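Local coordinates for uncharacterized NTF-2 like protein (Burkholderia xenovorans LB400, PDB 3EN8), which is of unknown function but belongs to the SnoaL-like, NTF2-like family and binds a calcium ion in the crystal, at residues N12-A17 against D28-D33; A53-H58 against V104-Y109; V67-G72 against I78-I83; A17-D22 against A63-R68. One frame throughout, in Å; residues are numbered along the deposited sequence. Where two conformers were deposited one is given.

All four contacts fall within the SnoaL-like region of an NTF2-like fold. Contact 1 joins helix 3-20 to segment 28-33; contacts 2 and 4 join helices 48-57 and 3-20 to the curved mixed sheet; contact 3 lies within it, pairing strands 64-73 and 76-85. Contact 1 is centred about 11 Å from contact 2 and 13 Å from contact 4. Contact 1 closes before contacts 2 and 3 open, contact 3 is nested inside contact 2, and contact 4 alternates with contacts 1 and 2. A polar chain of Y30, R55, E106, Q108 and Y81 links contacts 1, 2 and 3 through the interior; contacts 2 and 3 also touch the second subunit.

Contact 1 (N12-A17 against D28-D33); sequences NAHWQA and DIYDDD. With CA (calcium ion), chain B.
H14 and I29 meet where the imidazole of H14 reaches out of helix 3-20: H14 ND1 lies 3.6 Å from I29 CG2, and H14 CB comes to 4.2 Å from I29 CD1. The H14 ring turns toward segment 28-33 because its CG is anti to the backbone N (chi1 176°). H14 CE1 then stops 3.3 Å from Y30 OH, the two ring planes 79° apart in an oblique approach. I29 CG2 also sits over the centre of one face of the Y30 ring, in the angle between phenol and imidazole. H14 CD2 lies 3.3 Å above one face of the W15 ring, offset toward the rim. Two waters in the imidazole plane complete the packed part: one joins H14 NE2 (2.7 Å) to Y30 OH, which is also hydrogen-bonded to E106 and R55; the other is held by H14 ND1 and, weakly, by I29 N.

The other end of segment 28-33 is looser and more exposed. D31 OD2 accepts from D33 N in an Asx turn, and the turned chain presents two carboxylates to a calcium ion, through D32 OD2 at 2.2 Å and D33 OD2 at 2.4 Å. A water on the calcium also donates to D33 OD1.

Around the packed end, M96 of strand 88-99 touches H14 and Y30, F98 backs I29, E26 of helix 23-26 lies against H14, and L51 of helix 48-57 packs on Y30.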
loop_
_atom_site.group_PDB
_atom_site.type_symbol
_atom_site.label_atom_id
_atom_site.label_comp_id
_atom_site.label_asym_id
_atom_site.label_seq_id
_atom_site.Cartn_x
_atom_site.Cartn_y
_atom_site.Cartn_z
ATOM N N ASN A 12 0.444 15.251 7.760
ATOM C CA ASN A 12 -0.580 16.171 7.228
ATOM C C ASN A 12 0.103 17.317 6.470
ATOM O O ASN A 12 -0.333 17.755 5.395
ATOM C CB ASN A 12 -1.465 16.727 8.353
ATOM C CG ASN A 12 -2.424 15.697 8.912
ATOM O OD1 ASN A 12 -2.653 14.671 8.285
ATOM N ND2 ASN A 12 -2.942 15.944 10.126
ATOM N N ALA A 13 1.193 17.796 7.045
ATOM C CA ALA A 13 1.921 18.961 6.477
ATOM C C ALA A 13 2.667 18.556 5.207
ATOM O O ALA A 13 2.728 19.301 4.193
ATOM C CB ALA A 13 2.878 19.570 7.524
ATOM N N HIS A 14 3.190 17.346 5.269
ATOM C CA HIS A 14 3.873 16.708 4.128
ATOM C C HIS A 14 2.968 16.669 2.939
ATOM O O HIS A 14 3.358 16.988 1.811
ATOM C CB HIS A 14 4.305 15.272 4.471
ATOM C CG HIS A 14 4.917 14.524 3.311
ATOM N ND1 HIS A 14 6.175 14.812 2.815
ATOM C CD2 HIS A 14 4.435 13.521 2.544
ATOM C CE1 HIS A 14 6.449 13.984 1.818
ATOM N NE2 HIS A 14 5.396 13.205 1.622
ATOM N N TRP A 15 1.730 16.233 3.174
ATOM C CA TRP A 15 0.819 16.012 2.055
ATOM C C TRP A 15 0.267 17.336 1.556
ATOM O O TRP A 15 0.014 17.514 0.367
ATOM C CB TRP A 15 -0.331 15.061 2.412
ATOM C CG TRP A 15 0.196 13.680 2.713
ATOM C CD1 TRP A 15 0.006 12.996 3.846
ATOM C CD2 TRP A 15 1.056 12.873 1.877
ATOM N NE1 TRP A 15 0.688 11.777 3.794
ATOM C CE2 TRP A 15 1.327 11.684 2.588
ATOM C CE3 TRP A 15 1.620 13.038 0.593
ATOM C CZ2 TRP A 15 2.150 10.681 2.079
ATOM C CZ3 TRP A 15 2.397 12.040 0.090
ATOM C CH2 TRP A 15 2.679 10.885 0.845
ATOM N N GLN A 16 0.094 18.269 2.479
ATOM C CA GLN A 16 -0.314 19.621 2.091
ATOM C C GLN A 16 0.725 20.238 1.188
ATOM O O GLN A 16 0.416 20.957 0.215
ATOM C CB GLN A 16 -0.514 20.520 3.321
ATOM C CG GLN A 16 -1.779 20.205 4.104
ATOM C CD GLN A 16 -3.057 20.616 3.370
ATOM O OE1 GLN A 16 -3.014 21.280 2.330
ATOM N NE2 GLN A 16 -4.205 20.246 3.935
ATOM N N ALA A 17 1.966 19.981 1.540
ATOM C CA ALA A 17 3.106 20.516 0.773
ATOM C C ALA A 17 3.128 19.919 -0.614
ATOM O O ALA A 17 3.389 20.617 -1.634
ATOM C CB ALA A 17 4.414 20.276 1.478
ATOM N N ASP A 28 10.799 18.043 3.993
ATOM C CA ASP A 28 11.255 18.353 5.348
ATOM C C ASP A 28 11.219 17.124 6.229
ATOM O O ASP A 28 11.994 16.966 7.171
ATOM C CB ASP A 28 10.364 19.412 5.987
ATOM C CG ASP A 28 10.790 19.736 7.395
ATOM O OD1 ASP A 28 11.913 20.255 7.527
ATOM O OD2 ASP A 28 10.026 19.461 8.352
ATOM N N ILE A 29 10.288 16.253 5.893
ATOM C CA ILE A 29 9.952 15.080 6.735
ATOM C C ILE A 29 11.001 13.967 6.669
ATOM O O ILE A 29 11.003 13.052 7.485
ATOM C CB ILE A 29 8.535 14.500 6.405
ATOM C CG1 ILE A 29 7.971 13.761 7.625
ATOM C CG2 ILE A 29 8.588 13.562 5.142
ATOM C CD1 ILE A 29 6.464 13.308 7.466
ATOM N N TYR A 30 11.908 14.046 5.698
ATOM C CA TYR A 30 12.857 12.925 5.450
ATOM C C TYR A 30 14.160 13.063 6.185
ATOM O O TYR A 30 14.722 14.137 6.315
ATOM C CB TYR A 30 13.202 12.725 3.952
ATOM C CG TYR A 30 11.998 12.449 3.116
ATOM C CD1 TYR A 30 11.501 11.154 2.985
ATOM C CD2 TYR A 30 11.334 13.499 2.443
ATOM C CE1 TYR A 30 10.355 10.893 2.241
ATOM C CE2 TYR A 30 10.208 13.247 1.673
ATOM C CZ TYR A 30 9.722 11.950 1.563
ATOM O OH TYR A 30 8.587 11.669 0.842
ATOM N N ASP A 31 14.660 11.934 6.645
ATOM C CA ASP A 31 16.085 11.875 6.966
ATOM C C ASP A 31 16.892 12.221 5.725
ATOM O O ASP A 31 16.478 11.949 4.616
ATOM C CB ASP A 31 16.477 10.477 7.414
ATOM C CG ASP A 31 17.897 10.407 7.901
ATOM O OD1 ASP A 31 18.130 10.771 9.065
ATOM O OD2 ASP A 31 18.780 9.966 7.139
ATOM N N ASP A 32 18.092 12.739 5.939
ATOM C CA ASP A 32 18.970 13.087 4.815
ATOM C C ASP A 32 19.254 11.909 3.897
ATOM O O ASP A 32 19.350 12.057 2.673
ATOM C CB ASP A 32 20.271 13.734 5.294
ATOM C CG ASP A 32 21.221 12.746 5.963
ATOM O OD1 ASP A 32 20.728 11.822 6.656
ATOM O OD2 ASP A 32 22.479 12.896 5.801
ATOM N N ASP A 33 19.371 10.738 4.503
ATOM C CA ASP A 33 19.714 9.522 3.780
ATOM C C ASP A 33 18.493 8.642 3.483
ATOM O O ASP A 33 18.617 7.454 3.200
ATOM C CB ASP A 33 20.758 8.717 4.543
ATOM C CG ASP A 33 21.988 9.518 4.829
ATOM O OD1 ASP A 33 22.604 9.998 3.886
ATOM O OD2 ASP A 33 22.278 9.705 6.005
HETATM CA CA CA B . 23.996 11.388 6.143
HETATM O O HOH W 1 5.768 11.346 -0.342
HETATM O O HOH W 2 7.444 16.905 4.438
HETATM O O HOH W 3 24.944 11.197 4.009
#

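Contact 2 (A53-H58 against V104-Y109); sequences ALRSHH and VHETQY
R55 of helix 48-57 reaches across to strand 102-111 and places one guanidinium nitrogen, NH2, between E106 and Q108. Its chain is extended from CG to NE, which carries the charge across to the strand although R55 CA and Q108 CA are 12.8 Å apart. R55 NH2 donates to E106 OE1 (2.9 Å, 159°) in a salt bridge and to Q108 OE1 (3.0 Å, 152°). Both acceptors lie near the guanidinium plane, and each is approached from well above its own plane; carboxylate and amide stand steeply to the guanidinium.

The remaining nitrogens are also engaged. R55 NE donates to a water 2.9 Å away, and that water donates in turn to Q108 OE1 (2.7 Å), closing a ring; NH1 is hydrogen-bonded to Y30 OH. On the strand side, E106 OE1 also bonds Y30 OH, E106 OE2 bonds S94 OG, and Q108 NE2 bonds Y81 OH. Every polar atom of the three side-chain ends thus has a partner.

So many bonds in a largely buried spot are consistent with a well-ordered polar cluster between helix and sheet of the NTF2-like fold, in which the cation of R55 is probably balanced mainly by E106.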
loop_
_atom_site.group_PDB
_atom_site.type_symbol
_atom_site.label_atom_id
_atom_site.label_comp_id
_atom_site.label_asym_id
_atom_site.label_seq_id
_atom_site.Cartn_x
_atom_site.Cartn_y
_atom_site.Cartn_z
ATOM N N ALA A 53 14.781 16.614 -5.937
ATOM C CA ALA A 53 15.163 17.134 -7.252
ATOM C C ALA A 53 14.428 16.348 -8.314
ATOM O O ALA A 53 13.910 16.899 -9.296
ATOM C CB ALA A 53 16.685 17.057 -7.472
ATOM N N LEU A 54 14.334 15.046 -8.087
ATOM C CA LEU A 54 13.703 14.163 -9.071
ATOM C C LEU A 54 12.216 14.479 -9.130
ATOM O O LEU A 54 11.648 14.635 -10.212
ATOM C CB LEU A 54 13.961 12.682 -8.771
ATOM C CG LEU A 54 15.381 12.192 -9.072
ATOM C CD1 LEU A 54 15.588 10.754 -8.546
ATOM C CD2 LEU A 54 15.723 12.303 -10.583
ATOM N N ARG A 55 11.597 14.638 -7.963
ATOM C CA ARG A 55 10.143 14.896 -7.921
ATOM C C ARG A 55 9.810 16.263 -8.521
ATOM O O ARG A 55 8.779 16.449 -9.177
ATOM C CB ARG A 55 9.586 14.800 -6.501
ATOM C CG ARG A 55 9.401 13.341 -6.031
ATOM C CD ARG A 55 9.112 13.282 -4.541
ATOM N NE ARG A 55 8.779 11.946 -4.077
ATOM C CZ ARG A 55 8.667 11.645 -2.790
ATOM N NH1 ARG A 55 8.876 12.580 -1.897
ATOM N NH2 ARG A 55 8.308 10.430 -2.413
ATOM N N SER A 56 10.722 17.197 -8.306
ATOM C CA SER A 56 10.492 18.610 -8.664
ATOM C C SER A 56 10.579 18.760 -10.162
ATOM O O SER A 56 10.014 19.681 -10.771
ATOM C CB SER A 56 11.525 19.529 -8.012
ATOM O OG SER A 56 11.161 19.788 -6.679
ATOM N N HIS A 57 11.313 17.827 -10.731
ATOM C CA HIS A 57 11.663 17.842 -12.146
ATOM C C HIS A 57 10.517 17.265 -12.933
ATOM O O HIS A 57 10.025 17.829 -13.921
ATOM C CB HIS A 57 12.903 16.976 -12.400
ATOM C CG HIS A 57 13.351 16.981 -13.827
ATOM N ND1 HIS A 57 13.115 15.927 -14.685
ATOM C CD2 HIS A 57 13.978 17.930 -14.558
ATOM C CE1 HIS A 57 13.604 16.220 -15.879
ATOM N NE2 HIS A 57 14.129 17.429 -15.829
ATOM N N HIS A 58 10.141 16.083 -12.490
ATOM C CA HIS A 58 9.012 15.358 -13.069
ATOM C C HIS A 58 8.489 14.260 -12.150
ATOM O O HIS A 58 9.271 13.444 -11.660
ATOM C CB HIS A 58 9.412 14.764 -14.417
ATOM C CG HIS A 58 8.310 14.009 -15.082
ATOM N ND1 HIS A 58 7.519 14.561 -16.067
ATOM C CD2 HIS A 58 7.835 12.758 -14.872
ATOM C CE1 HIS A 58 6.618 13.675 -16.450
ATOM N NE2 HIS A 58 6.789 12.571 -15.744
ATOM N N VAL A 104 12.867 7.335 7.049
ATOM C CA VAL A 104 14.130 6.778 6.573
ATOM C C VAL A 104 13.943 5.914 5.335
ATOM O O VAL A 104 14.900 5.646 4.593
ATOM C CB VAL A 104 14.868 5.990 7.674
ATOM C CG1 VAL A 104 15.219 6.923 8.864
ATOM C CG2 VAL A 104 14.069 4.716 8.140
ATOM N N HIS A 105 12.719 5.436 5.166
ATOM C CA HIS A 105 12.358 4.580 4.019
ATOM C C HIS A 105 10.885 4.782 3.633
ATOM O O HIS A 105 9.975 4.643 4.436
ATOM C CB HIS A 105 12.661 3.112 4.349
ATOM C CG HIS A 105 12.601 2.162 3.173
ATOM N ND1 HIS A 105 13.006 0.847 3.282
ATOM C CD2 HIS A 105 12.194 2.322 1.890
ATOM C CE1 HIS A 105 12.867 0.241 2.110
ATOM N NE2 HIS A 105 12.358 1.108 1.250
ATOM N N GLU A 106 10.684 5.174 2.394
ATOM C CA GLU A 106 9.348 5.308 1.825
ATOM C C GLU A 106 9.257 4.317 0.698
ATOM O O GLU A 106 10.213 4.139 -0.021
ATOM C CB GLU A 106 9.143 6.723 1.273
ATOM C CG GLU A 106 7.774 6.926 0.615
ATOM C CD GLU A 106 7.492 8.381 0.232
ATOM O OE1 GLU A 106 8.430 9.233 0.189
ATOM O OE2 GLU A 106 6.295 8.653 -0.044
ATOM N N THR A 107 8.106 3.669 0.575
ATOM C CA THR A 107 7.796 2.828 -0.587
ATOM C C THR A 107 6.475 3.305 -1.158
ATOM O O THR A 107 5.453 3.366 -0.447
ATOM C CB THR A 107 7.627 1.375 -0.159
ATOM O OG1 THR A 107 8.706 1.002 0.691
ATOM C CG2 THR A 107 7.563 0.429 -1.393
ATOM N N GLN A 108 6.490 3.605 -2.439
ATOM C CA GLN A 108 5.307 4.072 -3.121
ATOM C C GLN A 108 4.827 3.132 -4.236
ATOM O O GLN A 108 5.608 2.557 -4.985
ATOM C CB GLN A 108 5.538 5.467 -3.698
ATOM C CG GLN A 108 5.525 6.623 -2.701
ATOM C CD GLN A 108 5.876 7.965 -3.379
ATOM O OE1 GLN A 108 6.973 8.144 -3.886
ATOM N NE2 GLN A 108 4.946 8.921 -3.338
ATOM N N TYR A 109 3.510 3.019 -4.294
ATOM C CA TYR A 109 2.792 2.342 -5.367
ATOM C C TYR A 109 1.760 3.286 -6.009
ATOM O O TYR A 109 1.051 4.017 -5.329
ATOM C CB TYR A 109 2.026 1.175 -4.788
ATOM C CG TYR A 109 2.897 0.029 -4.335
ATOM C CD1 TYR A 109 3.432 0.001 -3.084
ATOM C CD2 TYR A 109 3.216 -1.013 -5.215
ATOM C CE1 TYR A 109 4.237 -1.057 -2.659
ATOM C CE2 TYR A 109 3.985 -2.087 -4.797
ATOM C CZ TYR A 109 4.498 -2.098 -3.543
ATOM O OH TYR A 109 5.275 -3.140 -3.172
HETATM O O HOH W 4 7.738 9.819 -5.792
#

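Contact 3 (V67-G72 against I78-I83); sequences VRRIQG and ITEYSI
R69 and E80 form the centre of an antiparallel hairpin, bonded both ways: E80 N donates to R69 O at 2.8 Å (174°), and R69 N donates to E80 O. Q71 and I78 repeat this hydrogen-bonded pattern, while I70 with T79 and V67 with Y81 are non-hydrogen-bonded pairs. A classic beta bulge shifts the register: R68 and R69 both face E80, whose O accepts R68 N (2.8 Å) as well as R69 N (3.1 Å), the two donors coming from the same face of the carbonyl plane.

Apolar contacts are lighter. I70 lies alongside T79, its CG1 3.9 Å from T79 CG2, and V67 CA meets Y81 CB at 3.9 Å.

Water bridges the charged groups. R68 NE and E80 OE1 stand 4.0 Å apart, beyond a salt bridge, yet both bind one water; a second water accepts a hydrogen bond from R69 NH1 and donates one to E80 OE2 (2.6 Å).

The side carrying I70, T79 and Y81 is covered by helix 3-20 through L11 and W15. On the E80 side the second subunit closes in: its E97 forms a salt bridge with R69, its Y109 bonds E80, and I78 packs on its own counterpart. R68 turns instead to the terminal carboxylate of G128, and strand 88-99 continues the sheet beyond 78-83.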
loop_
_atom_site.group_PDB
_atom_site.type_symbol
_atom_site.label_atom_id
_atom_site.label_comp_id
_atom_site.label_asym_id
_atom_site.label_seq_id
_atom_site.Cartn_x
_atom_site.Cartn_y
_atom_site.Cartn_z
ATOM N N VAL A 67 -6.037 13.333 -0.001
ATOM C CA VAL A 67 -5.740 12.213 0.911
ATOM C C VAL A 67 -7.012 11.421 1.146
ATOM O O VAL A 67 -8.098 11.991 1.396
ATOM C CB VAL A 67 -5.151 12.669 2.252
ATOM C CG1 VAL A 67 -4.994 11.442 3.212
ATOM C CG2 VAL A 67 -3.778 13.350 2.030
ATOM N N ARG A 68 -6.881 10.099 1.054
ATOM C CA ARG A 68 -7.997 9.175 1.330
ATOM C C ARG A 68 -8.020 8.749 2.803
ATOM O O ARG A 68 -9.017 8.821 3.543
ATOM C CB ARG A 68 -7.875 7.912 0.466
ATOM C CG ARG A 68 -9.034 6.948 0.669
ATOM C CD ARG A 68 -8.891 5.642 -0.113
ATOM N NE ARG A 68 -10.014 4.714 0.120
ATOM C CZ ARG A 68 -11.120 4.680 -0.625
ATOM N NH1 ARG A 68 -11.300 5.534 -1.619
ATOM N NH2 ARG A 68 -12.082 3.804 -0.349
ATOM N N ARG A 69 -6.877 8.314 3.228
ATOM C CA ARG A 69 -6.715 7.800 4.607
ATOM C C ARG A 69 -5.259 7.735 5.027
ATOM O O ARG A 69 -4.390 7.364 4.246
ATOM C CB ARG A 69 -7.301 6.397 4.721
ATOM C CG ARG A 69 -7.310 5.860 6.140
ATOM C CD ARG A 69 -8.005 4.529 6.232
ATOM N NE ARG A 69 -8.167 4.172 7.650
ATOM C CZ ARG A 69 -8.463 2.950 8.061
ATOM N NH1 ARG A 69 -8.592 1.972 7.174
ATOM N NH2 ARG A 69 -8.597 2.697 9.340
ATOM N N ILE A 70 -5.020 8.063 6.304
ATOM C CA ILE A 70 -3.705 7.869 6.917
ATOM C C ILE A 70 -3.863 6.998 8.160
ATOM O O ILE A 70 -4.691 7.247 8.999
ATOM C CB ILE A 70 -3.026 9.207 7.327
ATOM C CG1 ILE A 70 -2.810 10.119 6.130
ATOM C CG2 ILE A 70 -1.669 8.963 8.060
ATOM C CD1 ILE A 70 -2.692 11.643 6.489
ATOM N N GLN A 71 -3.085 5.933 8.173
ATOM C CA GLN A 71 -3.004 5.004 9.327
ATOM C C GLN A 71 -1.582 4.927 9.798
ATOM O O GLN A 71 -0.647 5.046 9.020
ATOM C CB GLN A 71 -3.444 3.586 8.932
ATOM C CG GLN A 71 -4.880 3.460 8.482
ATOM C CD GLN A 71 -5.212 2.037 8.194
ATOM O OE1 GLN A 71 -5.435 1.250 9.120
ATOM N NE2 GLN A 71 -5.173 1.666 6.942
ATOM N N GLY A 72 -1.418 4.732 11.096
ATOM C CA GLY A 72 -0.085 4.607 11.610
ATOM C C GLY A 72 -0.090 4.059 13.000
ATOM O O GLY A 72 -1.023 4.250 13.782
ATOM N N ILE A 78 1.156 4.619 6.821
ATOM C CA ILE A 78 0.673 4.391 5.473
ATOM C C ILE A 78 -0.443 5.330 5.059
ATOM O O ILE A 78 -1.482 5.459 5.700
ATOM C CB ILE A 78 0.313 2.913 5.227
ATOM C CG1 ILE A 78 0.034 2.714 3.737
ATOM C CG2 ILE A 78 -0.848 2.420 6.123
ATOM C CD1 ILE A 78 -0.131 1.251 3.361
ATOM N N THR A 79 -0.164 5.986 3.956
ATOM C CA THR A 79 -1.045 7.012 3.410
ATOM C C THR A 79 -1.572 6.509 2.083
ATOM O O THR A 79 -0.819 6.092 1.194
ATOM C CB THR A 79 -0.351 8.399 3.229
ATOM O OG1 THR A 79 0.166 8.878 4.462
ATOM C CG2 THR A 79 -1.352 9.420 2.628
ATOM N N GLU A 80 -2.891 6.545 1.997
ATOM C CA GLU A 80 -3.624 6.270 0.787
ATOM C C GLU A 80 -4.118 7.587 0.256
ATOM O O GLU A 80 -4.740 8.372 0.974
ATOM C CB GLU A 80 -4.823 5.346 1.072
ATOM C CG GLU A 80 -4.482 3.917 1.571
ATOM C CD GLU A 80 -5.706 3.233 2.061
ATOM O OE1 GLU A 80 -6.570 2.958 1.205
ATOM O OE2 GLU A 80 -5.806 2.996 3.296
ATOM N N TYR A 81 -3.844 7.839 -0.997
ATOM C CA TYR A 81 -4.166 9.180 -1.553
ATOM C C TYR A 81 -4.260 9.074 -3.025
ATOM O O TYR A 81 -3.830 8.112 -3.591
ATOM C CB TYR A 81 -3.146 10.250 -1.154
ATOM C CG TYR A 81 -1.683 10.100 -1.612
ATOM C CD1 TYR A 81 -0.810 9.186 -0.989
ATOM C CD2 TYR A 81 -1.166 10.886 -2.613
ATOM C CE1 TYR A 81 0.495 9.070 -1.385
ATOM C CE2 TYR A 81 0.171 10.789 -3.014
ATOM C CZ TYR A 81 1.013 9.861 -2.388
ATOM O OH TYR A 81 2.352 9.768 -2.806
ATOM N N SER A 82 -4.861 10.096 -3.619
ATOM C CA SER A 82 -4.990 10.196 -5.075
ATOM C C SER A 82 -4.184 11.403 -5.582
ATOM O O SER A 82 -4.111 12.482 -4.954
ATOM C CB SER A 82 -6.466 10.335 -5.483
ATOM O OG SER A 82 -7.177 9.154 -5.181
ATOM N N ILE A 83 -3.511 11.170 -6.691
ATOM C CA ILE A 83 -2.832 12.225 -7.426
ATOM C C ILE A 83 -3.326 12.214 -8.876
ATOM O O ILE A 83 -3.671 11.164 -9.409
ATOM C CB ILE A 83 -1.301 12.032 -7.387
ATOM C CG1 ILE A 83 -0.854 10.782 -8.124
ATOM C CG2 ILE A 83 -0.812 11.964 -5.945
ATOM C CD1 ILE A 83 0.652 10.593 -8.139
HETATM O O HOH W 5 -9.130 3.195 2.177
HETATM O O HOH W 6 -7.840 1.659 4.330
#

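Contact 4 (A17-D22 against A63-R68); sequences ASAAGD and AGFEVR
F65 meets A19 first through its CB, which lies 3.7 Å from A19 CB, the methyl of the last helical turn resting on the root of the side chain. The same methyl remains the neighbour one step further out: F65 CG and F65 CD1 are each 3.7 Å from A19 CB. With the N-CA-CB-CG torsion of F65 nearly trans (chi1 -174°), the ring swings from the strand toward the helix, and A19 N stands over one face, offset toward the rim. Along the other side of the ring the partner changes to S18. F65 CD2 lies 4.1 Å from S18 OG, and F65 CE2 comes closer, to 3.7 Å from S18 OG and 4.1 Å from S18 CB. S18 has two conformers, so this part is less certain; its OG is hydrogen-bonded to E26. F65 CE2 also packs on Y81, and at the tip F65 CZ meets W15 CE3.

The helix that carries A19 ends here in a Schellman motif: D22 N donates to A17 O at 2.9 Å, G21 N makes a weak bond to S18 O, and G21, the C-prime residue, has positive phi (75°). The chain at once starts helix 23-26, with D22 as N-cap, its OD1 receiving A25 N. In this NTF2-like fold the contact sets the end of helix 3-20 against strand 64-73, near a classic bulge where A63 and G64 both face S84.

Beyond the segments the packing continues: the Y81 ring meets that of F65 with the planes at about 30°, and I83 on the neighbouring strand also packs against F65.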
loop_
_atom_site.group_PDB
_atom_site.type_symbol
_atom_site.label_atom_id
_atom_site.label_comp_id
_atom_site.label_asym_id
_atom_site.label_seq_id
_atom_site.Cartn_x
_atom_site.Cartn_y
_atom_site.Cartn_z
ATOM N N ALA A 17 1.966 19.981 1.540
ATOM C CA ALA A 17 3.106 20.516 0.773
ATOM C C ALA A 17 3.128 19.919 -0.614
ATOM O O ALA A 17 3.389 20.617 -1.634
ATOM C CB ALA A 17 4.414 20.276 1.478
ATOM N N SER A 18 2.811 18.635 -0.665
ATOM C CA SER A 18 2.796 17.910 -1.935
ATOM C C SER A 18 1.695 18.446 -2.863
ATOM O O SER A 18 1.899 18.623 -4.069
ATOM C CB SER A 18 2.647 16.407 -1.666
ATOM O OG SER A 18 2.655 15.658 -2.856
ATOM N N ALA A 19 0.529 18.709 -2.292
ATOM C CA ALA A 19 -0.603 19.256 -3.066
ATOM C C ALA A 19 -0.270 20.661 -3.582
ATOM O O ALA A 19 -0.650 21.033 -4.687
ATOM C CB ALA A 19 -1.872 19.273 -2.240
ATOM N N ALA A 20 0.483 21.396 -2.773
ATOM C CA ALA A 20 0.774 22.825 -2.989
ATOM C C ALA A 20 1.968 23.000 -3.907
ATOM O O ALA A 20 2.190 24.074 -4.495
ATOM C CB ALA A 20 1.024 23.521 -1.671
ATOM N N GLY A 21 2.719 21.916 -4.060
ATOM C CA GLY A 21 3.918 21.926 -4.907
ATOM C C GLY A 21 5.064 22.651 -4.234
ATOM O O GLY A 21 5.970 23.180 -4.878
ATOM N N ASP A 22 4.972 22.703 -2.918
ATOM C CA ASP A 22 6.037 23.244 -2.056
ATOM C C ASP A 22 7.087 22.158 -1.792
ATOM O O ASP A 22 7.055 21.477 -0.786
ATOM C CB ASP A 22 5.470 23.777 -0.735
ATOM C CG ASP A 22 6.511 24.530 0.089
ATOM O OD1 ASP A 22 7.722 24.371 -0.195
ATOM O OD2 ASP A 22 6.123 25.256 1.041
ATOM N N ALA A 63 -1.806 18.175 -10.603
ATOM C CA ALA A 63 -2.947 19.051 -10.945
ATOM C C ALA A 63 -4.090 18.854 -9.951
ATOM O O ALA A 63 -4.967 19.706 -9.788
ATOM C CB ALA A 63 -3.436 18.807 -12.417
ATOM N N GLY A 64 -4.062 17.688 -9.309
ATOM C CA GLY A 64 -5.095 17.254 -8.374
ATOM C C GLY A 64 -4.494 16.323 -7.333
ATOM O O GLY A 64 -3.693 15.473 -7.664
ATOM N N PHE A 65 -4.913 16.516 -6.090
ATOM C CA PHE A 65 -4.376 15.787 -4.896
ATOM C C PHE A 65 -5.423 15.712 -3.811
ATOM O O PHE A 65 -6.081 16.719 -3.485
ATOM C CB PHE A 65 -3.128 16.479 -4.338
ATOM C CG PHE A 65 -2.459 15.714 -3.213
ATOM C CD1 PHE A 65 -2.982 15.740 -1.947
ATOM C CD2 PHE A 65 -1.321 14.977 -3.451
ATOM C CE1 PHE A 65 -2.375 15.021 -0.906
ATOM C CE2 PHE A 65 -0.710 14.256 -2.414
ATOM C CZ PHE A 65 -1.248 14.282 -1.159
ATOM N N GLU A 66 -5.591 14.507 -3.261
ATOM C CA GLU A 66 -6.520 14.307 -2.145
ATOM C C GLU A 66 -6.107 13.114 -1.303
ATOM O O GLU A 66 -5.827 12.030 -1.815
ATOM C CB GLU A 66 -7.929 14.111 -2.702
ATOM C CG GLU A 66 -9.017 13.740 -1.754
ATOM C CD GLU A 66 -10.330 13.563 -2.523
ATOM O OE1 GLU A 66 -10.401 12.681 -3.415
ATOM O OE2 GLU A 66 -11.266 14.329 -2.258
ATOM N N VAL A 67 -6.037 13.333 -0.001
ATOM C CA VAL A 67 -5.740 12.213 0.911
ATOM C C VAL A 67 -7.012 11.421 1.146
ATOM O O VAL A 67 -8.098 11.991 1.396
ATOM C CB VAL A 67 -5.151 12.669 2.252
ATOM C CG1 VAL A 67 -4.994 11.442 3.212
ATOM C CG2 VAL A 67 -3.778 13.350 2.030
ATOM N N ARG A 68 -6.881 10.099 1.054
ATOM C CA ARG A 68 -7.997 9.175 1.330
ATOM C C ARG A 68 -8.020 8.749 2.803
ATOM O O ARG A 68 -9.017 8.821 3.543
ATOM C CB ARG A 68 -7.875 7.912 0.466
ATOM C CG ARG A 68 -9.034 6.948 0.669
ATOM C CD ARG A 68 -8.891 5.642 -0.113
ATOM N NE ARG A 68 -10.014 4.714 0.120
ATOM C CZ ARG A 68 -11.120 4.680 -0.625
ATOM N NH1 ARG A 68 -11.300 5.534 -1.619
ATOM N NH2 ARG A 68 -12.082 3.804 -0.349
#